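Local structure of pyruvate kinase 1 (Trypanosoma brucei brucei, 4KCT) at residues D360-Q371 and I410-P418; L75-L83 and L426-V434. The protein catalyses transfer of the phosphoryl group of phosphoenolpyruvate to ADP, giving pyruvate and ATP in glycolysis, and also has an intrinsic decarboxylase activity. All coordinates share one frame; numbering follows the deposited sequence.

Contact 1: D360-Q371 and I410-P418; sequences DTVMFNSIKNLQ and ISKYRPNCP
Helix 362-369 meets the end of helix 405-412 most closely where the CA atoms of Phe364 and Tyr413 lie 5.1 Å apart. Segment 410-418 belongs to the pyruvate kinase alpha/beta domain, where it joins helix 405-412 to strand 419-423; helix 362-369 packs against it. No direct backbone hydrogen bond spans the two segments; water 1 bridges them instead, accepting from Phe364 N and lying within bonding distance of the carbonyl oxygens of Asp360 and Arg414. Tyr413 fills the centre. Its ring and that of Phe364 meet obliquely, planes 64° apart, with Phe364 CD1 3.7 Å from Tyr413 CB. Phe364 has CG anti to the backbone N (chi1 174°), which brings its ring edge to Tyr413 O, in plane, at 3.4 Å from CD1. Lys368 CA touches the edge of the tyrosine ring. Ile367 CD1 touches both Lys412 O and Arg414 CG, while Met363 runs alongside the arginine, both pointing the same way. The guanidinium group of Arg414 turns back on its own chain, NH2 donating to Ser411 O, and continues to Asp326 and Gly324. At the exposed end, Asn416 ND2 gives Asp360 OD2 a nearly straight bond (177°), though from above the carboxylate plane. At the other end the extended Lys412 forms a salt bridge with Glu379, which also bonds Tyr413 OH. Gln371 completes this polar group: NE2 donates to Ile367 O and also bonds Val288 O, which helps fix the amide, and OE1 accepts from Lys412 NZ at 2.8 Å, the ammonium lying above the carbonyl plane.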
ATOM      1  N   ASP A 360      12.581  10.051   3.052  1.00 30.70           N
ATOM      2  CA  ASP A 360      13.551   9.184   3.769  1.00 33.68           C
ATOM      3  C   ASP A 360      13.559   7.725   3.267  1.00 27.07           C
ATOM      4  O   ASP A 360      14.604   7.183   2.946  1.00 31.67           O
ATOM      5  CB  ASP A 360      13.231   9.181   5.274  1.00 36.39           C
ATOM      6  CG  ASP A 360      14.010  10.230   6.039  1.00 49.63           C
ATOM      7  OD1 ASP A 360      13.690  10.459   7.225  1.00 61.06           O
ATOM      8  OD2 ASP A 360      14.923  10.842   5.453  1.00 45.50           O
ATOM      9  N   THR A 361      12.403   7.070   3.351  1.00 18.47           N
ATOM     10  CA  THR A 361      12.349   5.613   3.457  1.00 21.24           C
ATOM     11  C   THR A 361      11.698   4.992   2.231  1.00 21.96           C
ATOM     12  O   THR A 361      11.732   3.780   2.061  1.00 19.92           O
ATOM     13  CB  THR A 361      11.547   5.184   4.691  1.00 25.20           C
ATOM     14  OG1 THR A 361      10.278   5.811   4.630  1.00 25.09           O
ATOM     15  CG2 THR A 361      12.256   5.666   5.983  1.00 26.24           C
ATOM     16  N   VAL A 362      11.218   5.824   1.312  1.00 23.72           N
ATOM     17  CA  VAL A 362      10.563   5.304   0.103  1.00 23.97           C
ATOM     18  C   VAL A 362      11.460   4.480  -0.791  1.00 20.69           C
ATOM     19  O   VAL A 362      11.066   3.380  -1.196  1.00 17.72           O
ATOM     20  CB  VAL A 362       9.846   6.396  -0.715  1.00 31.03           C
ATOM     21  CG1 VAL A 362       9.450   5.852  -2.093  1.00 32.21           C
ATOM     22  CG2 VAL A 362       8.600   6.864   0.033  1.00 34.20           C
ATOM     23  N   MET A 363      12.692   4.960  -1.057  1.00 19.98           N
ATOM     24  CA  MET A 363      13.626   4.179  -1.857  1.00 20.13           C
ATOM     25  C   MET A 363      13.972   2.887  -1.141  1.00 19.04           C
ATOM     26  O   MET A 363      13.999   1.817  -1.758  1.00 17.23           O
ATOM     27  CB  MET A 363      14.922   4.960  -2.191  1.00 23.14           C
ATOM     28  CG  MET A 363      14.792   5.934  -3.358  1.00 33.19           C
ATOM     29  SD  MET A 363      14.918   5.061  -4.924  1.00 40.17           S
ATOM     30  CE  MET A 363      16.670   5.267  -5.306  1.00 41.57           C
ATOM     31  N   PHE A 364      14.307   2.992   0.149  1.00 16.70           N
ATOM     32  CA  PHE A 364      14.636   1.801   0.921  1.00 16.36           C
ATOM     33  C   PHE A 364      13.590   0.712   0.736  1.00 16.00           C
ATOM     34  O   PHE A 364      13.914  -0.465   0.414  1.00 14.24           O
ATOM     35  CB  PHE A 364      14.799   2.144   2.423  1.00 16.67           C
ATOM     36  CG  PHE A 364      15.004   0.923   3.309  1.00 18.10           C
ATOM     37  CD1 PHE A 364      16.197   0.220   3.274  1.00 17.36           C
ATOM     38  CD2 PHE A 364      13.933   0.391   4.050  1.00 20.43           C
ATOM     39  CE1 PHE A 364      16.392  -0.932   4.052  1.00 17.18           C
ATOM     40  CE2 PHE A 364      14.103  -0.805   4.797  1.00 21.48           C
ATOM     41  CZ  PHE A 364      15.353  -1.422   4.838  1.00 20.93           C
ATOM     42  N   ASN A 365      12.347   1.063   1.020  1.00 16.95           N
ATOM     43  CA  ASN A 365      11.248   0.086   0.957  1.00 18.78           C
ATOM     44  C   ASN A 365      11.007  -0.450  -0.456  1.00 17.37           C
ATOM     45  O   ASN A 365      10.794  -1.665  -0.646  1.00 17.81           O
ATOM     46  CB  ASN A 365       9.965   0.703   1.523  1.00 20.55           C
ATOM     47  CG  ASN A 365       9.982   0.757   3.049  1.00 25.81           C
ATOM     48  OD1 ASN A 365      10.437  -0.177   3.696  1.00 24.93           O
ATOM     49  ND2 ASN A 365       9.670   1.910   3.599  1.00 24.93           N
ATOM     50  N   SER A 366      11.048   0.430  -1.445  1.00 15.73           N
ATOM     51  CA  SER A 366      10.811   0.009  -2.847  0.50 15.96           C
ATOM     52  C   SER A 366      11.906  -0.928  -3.334  1.00 15.73           C
ATOM     53  O   SER A 366      11.632  -1.950  -3.997  1.00 14.84           O
ATOM     54  CB  SER A 366      10.719   1.216  -3.783  0.50 15.98           C
ATOM     55  OG  SER A 366       9.618   2.031  -3.465  0.50 13.73           O
ATOM     56  N   ILE A 367      13.147  -0.590  -3.019  1.00 15.13           N
ATOM     57  CA  ILE A 367      14.280  -1.456  -3.379  1.00 15.87           C
ATOM     58  C   ILE A 367      14.222  -2.815  -2.671  1.00 15.00           C
ATOM     59  O   ILE A 367      14.336  -3.844  -3.311  1.00 15.32           O
ATOM     60  CB  ILE A 367      15.639  -0.765  -3.097  1.00 16.60           C
ATOM     61  CG1 ILE A 367      15.815   0.427  -4.057  1.00 15.67           C
ATOM     62  CG2 ILE A 367      16.809  -1.761  -3.230  1.00 16.98           C
ATOM     63  CD1 ILE A 367      16.833   1.434  -3.583  1.00 19.63           C
ATOM     64  N   LYS A 368      14.009  -2.807  -1.361  1.00 15.63           N
ATOM     65  CA  LYS A 368      13.914  -4.050  -0.597  1.00 17.24           C
ATOM     66  C   LYS A 368      12.774  -4.956  -1.094  1.00 16.46           C
ATOM     67  O   LYS A 368      12.940  -6.173  -1.214  1.00 15.76           O
ATOM     68  CB  LYS A 368      13.725  -3.744   0.894  1.00 20.52           C
ATOM     69  CG  LYS A 368      13.869  -4.974   1.770  1.00 27.39           C
ATOM     70  CD  LYS A 368      14.010  -4.605   3.247  1.00 28.57           C
ATOM     71  CE  LYS A 368      12.689  -4.746   3.974  1.00 34.95           C
ATOM     72  NZ  LYS A 368      11.760  -3.634   3.624  1.00 50.00           N
ATOM     73  N   ASN A 369      11.645  -4.351  -1.437  1.00 18.46           N
ATOM     74  CA  ASN A 369      10.468  -5.120  -1.887  1.00 20.70           C
ATOM     75  C   ASN A 369      10.658  -5.813  -3.244  1.00 21.22           C
ATOM     76  O   ASN A 369       9.909  -6.721  -3.594  1.00 22.51           O
ATOM     77  CB  ASN A 369       9.218  -4.213  -1.939  1.00 22.69           C
ATOM     78  CG  ASN A 369       8.724  -3.816  -0.546  1.00 29.51           C
ATOM     79  OD1 ASN A 369       9.130  -4.401   0.457  1.00 28.22           O
ATOM     80  ND2 ASN A 369       7.914  -2.762  -0.482  1.00 31.01           N
ATOM     81  N   LEU A 370      11.662  -5.401  -4.011  1.00 20.18           N
ATOM     82  CA  LEU A 370      11.898  -6.050  -5.294  1.00 18.40           C
ATOM     83  C   LEU A 370      12.998  -7.118  -5.254  1.00 20.61           C
ATOM     84  O   LEU A 370      13.333  -7.689  -6.274  1.00 21.16           O
ATOM     85  CB  LEU A 370      12.206  -5.003  -6.374  1.00 20.15           C
ATOM     86  CG  LEU A 370      10.961  -4.148  -6.726  1.00 21.32           C
ATOM     87  CD1 LEU A 370      11.356  -2.920  -7.546  1.00 24.89           C
ATOM     88  CD2 LEU A 370       9.954  -5.017  -7.512  1.00 21.33           C
ATOM     89  N   GLN A 371      13.589  -7.348  -4.093  1.00 18.82           N
ATOM     90  CA  GLN A 371      14.662  -8.337  -4.000  1.00 19.46           C
ATOM     91  C   GLN A 371      14.084  -9.754  -3.906  1.00 22.51           C
ATOM     92  O   GLN A 371      13.063  -9.982  -3.259  1.00 21.72           O
ATOM     93  CB  GLN A 371      15.577  -8.059  -2.797  1.00 17.59           C
ATOM     94  CG  GLN A 371      16.123  -6.624  -2.723  1.00 17.39           C
ATOM     95  CD  GLN A 371      16.920  -6.260  -3.957  1.00 19.19           C
ATOM     96  OE1 GLN A 371      17.794  -7.023  -4.397  1.00 18.61           O
ATOM     97  NE2 GLN A 371      16.548  -5.170  -4.591  1.00 15.34           N
ATOM     98  N   ILE A 410      25.399  -1.726   1.372  1.00 13.42           N
ATOM     99  CA  ILE A 410      24.706  -0.775   2.251  1.00 13.91           C
ATOM    100  C   ILE A 410      24.153   0.434   1.508  1.00 14.56           C
ATOM    101  O   ILE A 410      22.984   0.792   1.675  1.00 13.64           O
ATOM    102  CB  ILE A 410      25.620  -0.292   3.370  1.00 15.21           C
ATOM    103  CG1 ILE A 410      25.979  -1.481   4.292  1.00 16.30           C
ATOM    104  CG2 ILE A 410      24.946   0.840   4.166  1.00 13.78           C
ATOM    105  CD1 ILE A 410      26.988  -1.100   5.374  1.00 17.37           C
ATOM    106  N   SER A 411      24.961   1.008   0.620  1.00 13.96           N
ATOM    107  CA  SER A 411      24.486   2.134  -0.211  1.00 15.04           C
ATOM    108  C   SER A 411      23.287   1.748  -1.084  1.00 13.84           C
ATOM    109  O   SER A 411      22.406   2.572  -1.354  1.00 14.10           O
ATOM    110  CB  SER A 411      25.634   2.679  -1.093  1.00 14.29           C
ATOM    111  OG  SER A 411      25.189   3.825  -1.831  1.00 16.81           O
ATOM    112  N   LYS A 412      23.227   0.482  -1.489  1.00 12.75           N
ATOM    113  CA  LYS A 412      22.121   0.013  -2.315  1.00 12.84           C
ATOM    114  C   LYS A 412      20.773   0.330  -1.615  1.00 13.51           C
ATOM    115  O   LYS A 412      19.764   0.615  -2.282  1.00 12.84           O
ATOM    116  CB  LYS A 412      22.254  -1.502  -2.538  1.00 12.21           C
ATOM    117  CG  LYS A 412      21.008  -2.168  -3.066  1.00 12.74           C
ATOM    118  CD  LYS A 412      21.278  -3.666  -3.334  1.00 12.88           C
ATOM    119  CE  LYS A 412      20.055  -4.311  -3.990  1.00 14.28           C
ATOM    120  NZ  LYS A 412      20.308  -5.744  -4.308  1.00 13.83           N
ATOM    121  N   TYR A 413      20.755   0.262  -0.284  1.00 13.21           N
ATOM    122  CA  TYR A 413      19.500   0.455   0.471  1.00 13.62           C
ATOM    123  C   TYR A 413      19.266   1.905   0.884  1.00 14.97           C
ATOM    124  O   TYR A 413      18.238   2.226   1.487  1.00 14.82           O
ATOM    125  CB  TYR A 413      19.415  -0.508   1.669  1.00 12.83           C
ATOM    126  CG  TYR A 413      19.160  -1.925   1.210  1.00 14.53           C
ATOM    127  CD1 TYR A 413      17.869  -2.310   0.788  1.00 14.37           C
ATOM    128  CD2 TYR A 413      20.226  -2.753   0.862  1.00 14.66           C
ATOM    129  CE1 TYR A 413      17.637  -3.582   0.253  1.00 14.88           C
ATOM    130  CE2 TYR A 413      20.004  -3.993   0.258  1.00 15.78           C
ATOM    131  CZ  TYR A 413      18.707  -4.382  -0.063  1.00 16.70           C
ATOM    132  OH  TYR A 413      18.490  -5.592  -0.700  1.00 17.37           O
ATOM    133  N   ARG A 414      20.119   2.802   0.386  1.00 14.79           N
ATOM    134  CA  ARG A 414      19.803   4.231   0.389  1.00 13.88           C
ATOM    135  C   ARG A 414      19.511   4.774   1.815  1.00 15.16           C
ATOM    136  O   ARG A 414      18.447   5.331   2.059  1.00 14.64           O
ATOM    137  CB  ARG A 414      18.605   4.506  -0.538  1.00 16.31           C
ATOM    138  CG  ARG A 414      18.883   4.268  -2.050  1.00 19.08           C
ATOM    139  CD  ARG A 414      20.297   4.648  -2.427  1.00 20.99           C
ATOM    140  NE  ARG A 414      20.463   4.999  -3.857  1.00 23.57           N
ATOM    141  CZ  ARG A 414      21.587   4.788  -4.552  1.00 20.42           C
ATOM    142  NH1 ARG A 414      21.725   5.307  -5.781  1.00 19.13           N
ATOM    143  NH2 ARG A 414      22.637   4.190  -3.971  1.00 20.32           N
ATOM    144  N   PRO A 415      20.437   4.574   2.763  1.00 14.94           N
ATOM    145  CA  PRO A 415      20.268   5.274   4.036  1.00 15.60           C
ATOM    146  C   PRO A 415      20.252   6.799   3.838  1.00 18.64           C
ATOM    147  O   PRO A 415      20.703   7.299   2.789  1.00 17.55           O
ATOM    148  CB  PRO A 415      21.520   4.852   4.839  1.00 15.54           C
ATOM    149  CG  PRO A 415      22.546   4.510   3.805  1.00 15.51           C
ATOM    150  CD  PRO A 415      21.741   3.887   2.668  1.00 14.04           C
ATOM    151  N   ASN A 416      19.788   7.546   4.853  1.00 17.88           N
ATOM    152  CA  ASN A 416      19.777   9.005   4.723  1.00 18.99           C
ATOM    153  C   ASN A 416      21.009   9.650   5.395  1.00 20.37           C
ATOM    154  O   ASN A 416      21.065  10.859   5.547  1.00 24.67           O
ATOM    155  CB  ASN A 416      18.474   9.603   5.255  1.00 22.04           C
ATOM    156  CG  ASN A 416      18.321   9.409   6.743  1.00 26.67           C
ATOM    157  OD1 ASN A 416      19.277   9.023   7.415  1.00 30.02           O
ATOM    158  ND2 ASN A 416      17.169   9.818   7.291  1.00 28.90           N
ATOM    159  N   CYS A 417      21.944   8.827   5.866  1.00 18.44           N
ATOM    160  CA  CYS A 417      23.131   9.339   6.593  1.00 19.02           C
ATOM    161  C   CYS A 417      24.387   8.919   5.841  1.00 19.67           C
ATOM    162  O   CYS A 417      24.314   8.044   5.005  1.00 23.69           O
ATOM    163  CB  CYS A 417      23.177   8.765   8.020  1.00 18.66           C
ATOM    164  SG  CYS A 417      23.148   6.948   8.080  1.00 20.36           S
ATOM    165  N   PRO A 418      25.571   9.424   6.264  1.00 19.24           N
ATOM    166  CA  PRO A 418      26.823   8.989   5.653  1.00 17.47           C
ATOM    167  C   PRO A 418      27.132   7.510   5.948  1.00 17.04           C
ATOM    168  O   PRO A 418      26.751   6.973   7.017  1.00 15.12           O
ATOM    169  CB  PRO A 418      27.876   9.885   6.324  1.00 20.45           C
ATOM    170  CG  PRO A 418      27.109  11.095   6.754  1.00 22.04           C
ATOM    171  CD  PRO A 418      25.764  10.580   7.164  1.00 20.91           C
TER
HETATM  172  O   HOH W   1      15.697   5.281   1.271  1.00 21.92           O
HETATM  173  O   HOH W   2      17.477   7.902   1.982  1.00 37.58           O

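Contact 2: L75-L83 and L426-V434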
ATOM      1  N   LEU A  75      45.793  17.560  -0.379  1.00 29.51           N
ATOM      2  CA  LEU A  75      44.586  17.772   0.425  1.00 27.90           C
ATOM      3  C   LEU A  75      44.216  16.565   1.301  1.00 28.11           C
ATOM      4  O   LEU A  75      43.205  16.588   1.993  1.00 29.29           O
ATOM      5  CB  LEU A  75      43.401  18.126  -0.479  1.00 27.13           C
ATOM      6  CG  LEU A  75      43.517  19.409  -1.292  1.00 28.88           C
ATOM      7  CD1 LEU A  75      42.295  19.584  -2.198  1.00 26.28           C
ATOM      8  CD2 LEU A  75      43.680  20.597  -0.362  1.00 30.86           C
ATOM      9  N   GLY A  76      44.948  15.467   1.158  1.00 25.35           N
ATOM     10  CA  GLY A  76      44.661  14.255   1.941  1.00 27.35           C
ATOM     11  C   GLY A  76      43.368  13.575   1.494  1.00 28.90           C
ATOM     12  O   GLY A  76      42.657  12.967   2.306  1.00 27.75           O
ATOM     13  N   LEU A  77      43.059  13.674   0.203  1.00 26.01           N
ATOM     14  CA  LEU A  77      41.825  13.087  -0.334  1.00 26.44           C
ATOM     15  C   LEU A  77      42.110  11.839  -1.163  1.00 25.83           C
ATOM     16  O   LEU A  77      43.164  11.718  -1.774  1.00 24.29           O
ATOM     17  CB  LEU A  77      41.100  14.106  -1.193  1.00 27.02           C
ATOM     18  CG  LEU A  77      40.711  15.399  -0.478  1.00 27.00           C
ATOM     19  CD1 LEU A  77      40.049  16.368  -1.460  1.00 28.03           C
ATOM     20  CD2 LEU A  77      39.778  15.094   0.686  1.00 28.74           C
ATOM     21  N   HIS A  78      41.094  10.996  -1.301  1.00 23.90           N
ATOM     22  CA  HIS A  78      41.136   9.865  -2.207  1.00 24.09           C
ATOM     23  C   HIS A  78      40.250  10.201  -3.364  1.00 25.21           C
ATOM     24  O   HIS A  78      39.036  10.358  -3.181  1.00 24.14           O
ATOM     25  CB  HIS A  78      40.559   8.642  -1.501  1.00 25.89           C
ATOM     26  CG  HIS A  78      41.339   8.227  -0.289  1.00 28.74           C
ATOM     27  ND1 HIS A  78      42.606   7.769  -0.366  1.00 29.23           N
ATOM     28  CD2 HIS A  78      41.001   8.223   1.063  1.00 29.94           C
ATOM     29  CE1 HIS A  78      43.067   7.517   0.873  1.00 30.80           C
ATOM     30  NE2 HIS A  78      42.069   7.743   1.741  1.00 34.36           N
ATOM     31  N   ILE A  79      40.841  10.422  -4.536  1.00 21.42           N
ATOM     32  CA  ILE A  79      40.063  10.834  -5.714  1.00 20.36           C
ATOM     33  C   ILE A  79      40.152   9.752  -6.799  1.00 20.88           C
ATOM     34  O   ILE A  79      41.241   9.298  -7.122  1.00 18.93           O
ATOM     35  CB  ILE A  79      40.584  12.175  -6.267  1.00 19.53           C
ATOM     36  CG1 ILE A  79      40.463  13.273  -5.188  1.00 20.20           C
ATOM     37  CG2 ILE A  79      39.919  12.535  -7.602  1.00 19.22           C
ATOM     38  CD1 ILE A  79      39.039  13.589  -4.761  1.00 19.37           C
ATOM     39  N   GLY A  80      38.995   9.299  -7.298  1.00 17.74           N
ATOM     40  CA  GLY A  80      38.961   8.294  -8.346  1.00 17.92           C
ATOM     41  C   GLY A  80      39.489   8.882  -9.649  1.00 17.82           C
ATOM     42  O   GLY A  80      39.246  10.052  -9.954  1.00 17.03           O
ATOM     43  N   ILE A  81      40.146   8.054 -10.454  1.00 16.93           N
ATOM     44  CA  ILE A  81      40.546   8.458 -11.794  1.00 16.70           C
ATOM     45  C   ILE A  81      39.906   7.520 -12.836  1.00 18.06           C
ATOM     46  O   ILE A  81      40.015   6.288 -12.734  1.00 16.88           O
ATOM     47  CB  ILE A  81      42.091   8.460 -11.953  1.00 17.08           C
ATOM     48  CG1 ILE A  81      42.721   9.545 -11.075  1.00 18.66           C
ATOM     49  CG2 ILE A  81      42.472   8.698 -13.421  1.00 18.84           C
ATOM     50  CD1 ILE A  81      44.259   9.480 -10.997  1.00 20.07           C
ATOM     51  N   ALA A  82      39.116   8.103 -13.742  1.00 17.71           N
ATOM     52  CA  ALA A  82      38.385   7.327 -14.739  1.00 17.92           C
ATOM     53  C   ALA A  82      38.952   7.564 -16.119  1.00 18.17           C
ATOM     54  O   ALA A  82      39.178   8.703 -16.515  1.00 18.72           O
ATOM     55  CB  ALA A  82      36.875   7.682 -14.714  1.00 17.88           C
ATOM     56  N   LEU A  83      39.043   6.494 -16.904  1.00 18.97           N
ATOM     57  CA  LEU A  83      39.491   6.593 -18.289  1.00 17.57           C
ATOM     58  C   LEU A  83      38.287   6.339 -19.203  1.00 17.81           C
ATOM     59  O   LEU A  83      37.699   5.262 -19.168  1.00 16.92           O
ATOM     60  CB  LEU A  83      40.613   5.568 -18.555  1.00 17.92           C
ATOM     61  CG  LEU A  83      41.342   5.685 -19.910  1.00 20.00           C
ATOM     62  CD1 LEU A  83      42.685   4.962 -19.865  1.00 19.74           C
ATOM     63  CD2 LEU A  83      40.469   5.161 -21.061  1.00 19.87           C
ATOM     64  N   LEU A 426      43.753   1.333  -0.771  1.00 21.10           N
ATOM     65  CA  LEU A 426      43.612   2.683  -1.313  1.00 22.52           C
ATOM     66  C   LEU A 426      42.774   2.716  -2.587  1.00 20.84           C
ATOM     67  O   LEU A 426      42.006   3.646  -2.811  1.00 19.07           O
ATOM     68  CB  LEU A 426      44.986   3.307  -1.573  1.00 23.24           C
ATOM     69  CG  LEU A 426      45.773   3.654  -0.294  1.00 24.57           C
ATOM     70  CD1 LEU A 426      47.251   3.902  -0.622  1.00 28.38           C
ATOM     71  CD2 LEU A 426      45.152   4.879   0.369  1.00 24.52           C
ATOM     72  N   GLN A 427      42.906   1.700  -3.427  1.00 18.90           N
ATOM     73  CA  GLN A 427      42.098   1.701  -4.629  1.00 20.19           C
ATOM     74  C   GLN A 427      40.607   1.580  -4.292  1.00 20.05           C
ATOM     75  O   GLN A 427      39.760   2.103  -5.019  1.00 18.65           O
ATOM     76  CB  GLN A 427      42.498   0.592  -5.574  1.00 20.85           C
ATOM     77  CG  GLN A 427      41.654   0.604  -6.842  1.00 23.75           C
ATOM     78  CD  GLN A 427      42.381   0.017  -8.036  1.00 28.75           C
ATOM     79  OE1 GLN A 427      42.512  -1.184  -8.148  1.00 32.59           O
ATOM     80  NE2 GLN A 427      42.810   0.875  -8.960  1.00 34.51           N
ATOM     81  N   THR A 428      40.281   0.880  -3.199  1.00 18.85           N
ATOM     82  CA  THR A 428      38.886   0.815  -2.781  1.00 18.23           C
ATOM     83  C   THR A 428      38.333   2.163  -2.343  1.00 19.51           C
ATOM     84  O   THR A 428      37.217   2.530  -2.737  1.00 18.59           O
ATOM     85  CB  THR A 428      38.648  -0.278  -1.727  1.00 19.70           C
ATOM     86  OG1 THR A 428      38.865  -1.557  -2.347  1.00 19.93           O
ATOM     87  CG2 THR A 428      37.193  -0.220  -1.197  1.00 18.09           C
ATOM     88  N   CYS A 429      39.147   2.955  -1.628  1.00 18.83           N
ATOM     89  CA  CYS A 429      38.779   4.353  -1.317  1.00 19.80           C
ATOM     90  C   CYS A 429      38.442   5.119  -2.580  1.00 20.51           C
ATOM     91  O   CYS A 429      37.452   5.849  -2.629  1.00 19.42           O
ATOM     92  CB  CYS A 429      39.927   5.079  -0.587  1.00 22.26           C
ATOM     93  SG  CYS A 429      40.382   4.363   0.996  1.00 28.03           S
ATOM     94  N   ARG A 430      39.261   4.939  -3.621  1.00 17.40           N
ATOM     95  CA  ARG A 430      39.080   5.720  -4.831  1.00 17.70           C
ATOM     96  C   ARG A 430      37.850   5.238  -5.587  1.00 17.62           C
ATOM     97  O   ARG A 430      37.102   6.047  -6.192  1.00 16.91           O
ATOM     98  CB  ARG A 430      40.328   5.635  -5.717  1.00 16.06           C
ATOM     99  CG  ARG A 430      41.533   6.357  -5.120  1.00 17.52           C
ATOM    100  CD  ARG A 430      42.690   6.451  -6.119  1.00 18.60           C
ATOM    101  NE  ARG A 430      43.248   5.131  -6.453  1.00 17.67           N
ATOM    102  CZ  ARG A 430      44.241   4.550  -5.793  1.00 19.86           C
ATOM    103  NH1 ARG A 430      44.744   5.119  -4.700  1.00 20.23           N
ATOM    104  NH2 ARG A 430      44.775   3.426  -6.252  1.00 19.90           N
ATOM    105  N   GLN A 431      37.648   3.930  -5.597  1.00 15.91           N
ATOM    106  CA  GLN A 431      36.543   3.361  -6.373  1.00 16.75           C
ATOM    107  C   GLN A 431      35.177   3.650  -5.736  1.00 17.37           C
ATOM    108  O   GLN A 431      34.179   3.738  -6.427  1.00 18.13           O
ATOM    109  CB  GLN A 431      36.752   1.851  -6.571  1.00 17.14           C
ATOM    110  CG  GLN A 431      37.784   1.573  -7.667  1.00 17.51           C
ATOM    111  CD  GLN A 431      38.130   0.118  -7.788  1.00 19.23           C
ATOM    112  OE1 GLN A 431      37.786  -0.675  -6.924  1.00 18.88           O
ATOM    113  NE2 GLN A 431      38.774  -0.252  -8.886  1.00 16.21           N
ATOM    114  N   LEU A 432      35.152   3.804  -4.420  1.00 15.15           N
ATOM    115  CA  LEU A 432      33.899   4.006  -3.715  1.00 17.17           C
ATOM    116  C   LEU A 432      33.369   5.427  -3.923  1.00 17.85           C
ATOM    117  O   LEU A 432      32.237   5.734  -3.567  1.00 15.94           O
ATOM    118  CB  LEU A 432      34.059   3.663  -2.225  1.00 16.15           C
ATOM    119  CG  LEU A 432      33.994   2.136  -1.934  1.00 17.69           C
ATOM    120  CD1 LEU A 432      34.333   1.884  -0.469  1.00 15.57           C
ATOM    121  CD2 LEU A 432      32.576   1.602  -2.238  1.00 15.01           C
ATOM    122  N   ASN A 433      34.160   6.256  -4.609  1.00 17.86           N
ATOM    123  CA  ASN A 433      33.735   7.616  -4.993  1.00 17.41           C
ATOM    124  C   ASN A 433      32.562   7.657  -5.966  1.00 17.65           C
ATOM    125  O   ASN A 433      31.938   8.731  -6.143  1.00 18.08           O
ATOM    126  CB  ASN A 433      34.908   8.409  -5.622  1.00 18.15           C
ATOM    127  CG  ASN A 433      35.829   9.034  -4.584  1.00 22.31           C
ATOM    128  OD1 ASN A 433      35.407   9.870  -3.813  1.00 25.03           O
ATOM    129  ND2 ASN A 433      37.121   8.754  -4.694  1.00 21.16           N
ATOM    130  N   VAL A 434      32.275   6.552  -6.660  1.00 15.66           N
ATOM    131  CA  VAL A 434      31.042   6.534  -7.476  1.00 16.57           C
ATOM    132  C   VAL A 434      29.797   6.005  -6.756  1.00 18.49           C
ATOM    133  O   VAL A 434      28.763   5.822  -7.372  1.00 19.28           O
ATOM    134  CB  VAL A 434      31.201   5.831  -8.831  1.00 16.88           C
ATOM    135  CG1 VAL A 434      32.219   6.564  -9.692  1.00 18.50           C
ATOM    136  CG2 VAL A 434      31.614   4.373  -8.636  1.00 18.40           C
TER
HETATM  137  O   HOH W   3      44.188   7.468  -2.946  1.00 20.44           O
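The imidazole of His78 lies flat against Cys429, and this face-on approach sets the orientation of the contact. Cys429 CB makes a CH-pi contact 3.7 Å from the ring centroid, and SG stands over the same face, 3.9 Å from the centroid and only 12° off the normal. The cysteine therefore lies along the ring with both its side-chain atoms. With CG beside its backbone N (chi1 -62°), His78 carries the ring toward helix 426-431. Leu426 crosses the histidine at about a right angle, its CD2 branch 3.4 Å from His78 CE1. At the ring's edge, in plane, water 3 links His78 ND1 to Arg430 NH1.

Arg430 runs past the backbone leading into strand 80-84, CD 3.3 Å from Ile79 O. A bend at chi3 folds its guanidinium back over its own helix, one face against Leu426 O and Gln427 CA. NE forms a salt bridge with Asp207, whose carboxylate also accepts from Ile81 N and Gln427 NE2. Gly80 brings the strand close: its CA is 3.6 Å from Arg430 O, where the carbonyl leaves little room for a side chain.

Two residues before the glycine, His78 O accepts from Asn433 ND2 at 2.9 Å, nearly straight (173°) but from above the carbonyl plane; the same ND2 also donates to Arg430 O at 3.1 Å.

The contact thus sets the third strand of the TIM barrel against a helix of the alpha/beta domain. Its chemistry implies a directional interface: one amide ties the strand's approach to segment 426-434 through Asn433, one aspartate serves both segments, and the water-linked arginine may slightly disfavour protonation of His78, an effect its salt bridge to Asp207 would weaken.

From the N terminus the chain first supplies 75-83, which enters the third strand of the TIM barrel. It then builds the beta-rich region, completes the barrel, and reaches 360-371. Contact 1 closes a short loop of 38 residues, containing helix 377-392 and strand 396-400, when 410-418 returns to helix 362-369. Strand 419-423 follows, and 426-434 meets 75-83, closing 342 residues. Contact 1 is therefore nested inside contact 2, without crossing. The centres are 24 Å apart and the nearest atoms about 7 Å, with no touch. Contact 1 packs 410-418 of the alpha/beta domain against helix 362-369; contact 2 joins that domain to the barrel.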